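TRAP dicarboxylate transporter-DctP subunit (Desulfovibrio desulfuricans subsp. desulfuricans, PDB 4NHB) binds sn-glycerol-3-phosphate as a periplasmic solute-binding protein and probably delivers it to a TRAP-type membrane transporter. Local coordinates at residues Ala104-Pro109 / Lys125-Ile130. Numbering follows the deposited sequence.
With G3P (sn-glycerol-3-phosphate), chain P.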
loop_
_atom_site.group_PDB
_atom_site.type_symbol
_atom_site.label_atom_id
_atom_site.label_comp_id
_atom_site.label_asym_id
_atom_site.label_seq_id
_atom_site.Cartn_x
_atom_site.Cartn_y
_atom_site.Cartn_z
ATOM N N ALA A 104 -7.084 2.091 -7.836
ATOM C CA ALA A 104 -7.657 2.427 -6.527
ATOM C C ALA A 104 -8.320 1.220 -5.898
ATOM O O ALA A 104 -8.303 1.065 -4.691
ATOM C CB ALA A 104 -8.667 3.557 -6.643
ATOM N N MET A 105 -8.912 0.369 -6.722
ATOM C CA MET A 105 -9.653 -0.779 -6.208
ATOM C C MET A 105 -8.794 -1.876 -5.554
ATOM O O MET A 105 -9.352 -2.755 -4.909
ATOM C CB MET A 105 -10.547 -1.354 -7.302
ATOM C CG MET A 105 -11.589 -0.339 -7.784
ATOM S SD MET A 105 -12.917 -1.041 -8.801
ATOM C CE MET A 105 -13.976 -1.665 -7.545
ATOM N N LEU A 106 -7.469 -1.790 -5.698
ATOM C CA LEU A 106 -6.542 -2.630 -4.933
ATOM C C LEU A 106 -6.804 -2.460 -3.433
ATOM O O LEU A 106 -6.588 -3.385 -2.655
ATOM C CB LEU A 106 -5.080 -2.303 -5.269
ATOM C CG LEU A 106 -4.591 -2.724 -6.685
ATOM C CD1 LEU A 106 -3.247 -2.088 -7.122
ATOM C CD2 LEU A 106 -4.466 -4.207 -6.791
ATOM N N GLU A 107 -7.271 -1.269 -3.041
ATOM C CA GLU A 107 -7.563 -0.952 -1.640
ATOM C C GLU A 107 -9.056 -0.620 -1.368
ATOM O O GLU A 107 -9.369 0.192 -0.525
ATOM C CB GLU A 107 -6.623 0.185 -1.169
ATOM C CG GLU A 107 -5.171 -0.216 -1.199
ATOM C CD GLU A 107 -4.186 0.841 -0.718
ATOM O OE1 GLU A 107 -4.537 2.046 -0.685
ATOM O OE2 GLU A 107 -3.028 0.445 -0.385
ATOM N N THR A 108 -9.958 -1.301 -2.082
ATOM C CA THR A 108 -11.420 -1.165 -1.905
ATOM C C THR A 108 -11.775 -1.348 -0.455
ATOM O O THR A 108 -11.462 -2.392 0.150
ATOM C CB THR A 108 -12.171 -2.242 -2.741
ATOM O OG1 THR A 108 -11.874 -2.073 -4.119
ATOM C CG2 THR A 108 -13.690 -2.191 -2.535
ATOM N N PRO A 109 -12.387 -0.317 0.158
ATOM C CA PRO A 109 -12.680 -0.482 1.576
ATOM C C PRO A 109 -13.664 -1.620 1.817
ATOM O O PRO A 109 -14.545 -1.829 1.003
ATOM C CB PRO A 109 -13.279 0.870 1.967
ATOM C CG PRO A 109 -12.683 1.847 0.990
ATOM C CD PRO A 109 -12.559 1.077 -0.288
ATOM N N LYS A 125 -7.776 -13.387 -10.352
ATOM C CA LYS A 125 -8.434 -12.661 -11.421
ATOM C C LYS A 125 -8.647 -11.183 -11.044
ATOM O O LYS A 125 -8.737 -10.327 -11.912
ATOM C CB LYS A 125 -9.782 -13.321 -11.737
ATOM C CG LYS A 125 -10.469 -12.816 -13.010
ATOM C CD LYS A 125 -9.761 -13.299 -14.296
ATOM C CE LYS A 125 -10.479 -12.820 -15.577
ATOM N NZ LYS A 125 -11.959 -12.892 -15.444
ATOM N N THR A 126 -8.761 -10.895 -9.751
ATOM C CA THR A 126 -9.054 -9.523 -9.321
ATOM C C THR A 126 -7.923 -8.575 -9.765
ATOM O O THR A 126 -8.162 -7.498 -10.316
ATOM C CB THR A 126 -9.220 -9.422 -7.819
ATOM O OG1 THR A 126 -10.253 -10.315 -7.377
ATOM C CG2 THR A 126 -9.600 -7.996 -7.442
ATOM N N PHE A 127 -6.688 -8.990 -9.505
ATOM C CA PHE A 127 -5.522 -8.228 -9.929
ATOM C C PHE A 127 -5.455 -8.079 -11.435
ATOM O O PHE A 127 -5.132 -7.015 -11.954
ATOM C CB PHE A 127 -4.259 -8.944 -9.466
ATOM C CG PHE A 127 -2.979 -8.252 -9.873
ATOM C CD1 PHE A 127 -2.405 -7.319 -9.051
ATOM C CD2 PHE A 127 -2.336 -8.571 -11.070
ATOM C CE1 PHE A 127 -1.230 -6.702 -9.415
ATOM C CE2 PHE A 127 -1.166 -7.936 -11.436
ATOM C CZ PHE A 127 -0.618 -7.017 -10.614
ATOM N N ASP A 128 -5.718 -9.171 -12.146
ATOM C CA ASP A 128 -5.717 -9.123 -13.607
ATOM C C ASP A 128 -6.723 -8.091 -14.120
ATOM O O ASP A 128 -6.380 -7.279 -14.976
ATOM C CB ASP A 128 -6.051 -10.495 -14.204
ATOM C CG ASP A 128 -4.930 -11.503 -14.033
ATOM O OD1 ASP A 128 -3.863 -11.150 -13.503
ATOM O OD2 ASP A 128 -5.128 -12.671 -14.420
ATOM N N LEU A 129 -7.944 -8.100 -13.572
ATOM C CA LEU A 129 -8.976 -7.162 -14.023
ATOM C C LEU A 129 -8.565 -5.721 -13.746
ATOM O O LEU A 129 -8.754 -4.858 -14.580
ATOM C CB LEU A 129 -10.331 -7.456 -13.373
ATOM C CG LEU A 129 -10.980 -8.747 -13.878
ATOM C CD1 LEU A 129 -12.077 -9.210 -12.949
ATOM C CD2 LEU A 129 -11.527 -8.470 -15.266
ATOM N N ILE A 130 -7.971 -5.482 -12.582
ATOM C CA ILE A 130 -7.588 -4.138 -12.179
ATOM C C ILE A 130 -6.448 -3.610 -13.048
ATOM O O ILE A 130 -6.399 -2.436 -13.361
ATOM C CB ILE A 130 -7.137 -4.116 -10.683
ATOM C CG1 ILE A 130 -8.363 -4.077 -9.766
ATOM C CG2 ILE A 130 -6.189 -2.974 -10.483
ATOM C CD1 ILE A 130 -8.135 -4.604 -8.310
HETATM O O1 G3P P . -1.378 2.499 -1.142
HETATM C C1 G3P P . -1.643 3.798 -0.699
HETATM C C2 G3P P . -1.014 4.020 0.682
HETATM O O2 G3P P . 0.369 3.805 0.596
HETATM C C3 G3P P . -1.293 5.459 1.145
HETATM O O1P G3P P . -1.277 5.499 2.536
HETATM O O4P G3P P . 1.071 4.972 2.902
HETATM O O2P G3P P . 0.377 7.408 2.656
HETATM O O3P G3P P . -0.187 6.163 4.741
HETATM P P G3P P . 0.081 6.050 3.244
#
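The 3-10 turn at Met105 and Leu106 comes nearest to helix 125-131 at Met105 and Ile130, whose CA atoms are 7.2 Å apart; no hydrogen bond joins the two segments. Ile130 reaches the turn with its CG1 branch; with CG1 anti to the carbonyl carbon (chi1 -81°) and the chain near-extended at chi2, CD1 lies against the turn backbone, 3.9 Å from Leu106 N. The same methyl touches Met105 CB, while the rest of the Met105 chain, bent at chi3, leads away from the helix; the side chain also touches Phe313 and Leu324. Leu106 crosses Ile130 at a slant: its CD2 lies 4.0 Å from Ile130 CD1 and its CG packs on Ile130 CG2. CD2 also meets Phe127 CD1 at 4.4 Å, approaching the ring obliquely. In this family 7 solute-binding protein, of the periplasmic binding protein clan, the turn lies between the apolar helix packing and the ligand cleft. The next residue, Glu107, turns to the cleft with an extended chain, and its OE2 accepts a 2.7 Å hydrogen bond from O1 of sn-glycerol-3-phosphate. Tyr178 and Thr94 bond OE1, and Ile237 N bonds OE2, fixing the carboxylate. Thr108 OG1 donates to Met105 O at 2.7 Å, tilted 18° from the carbonyl plane, and supplements the weak bond from Thr108 N.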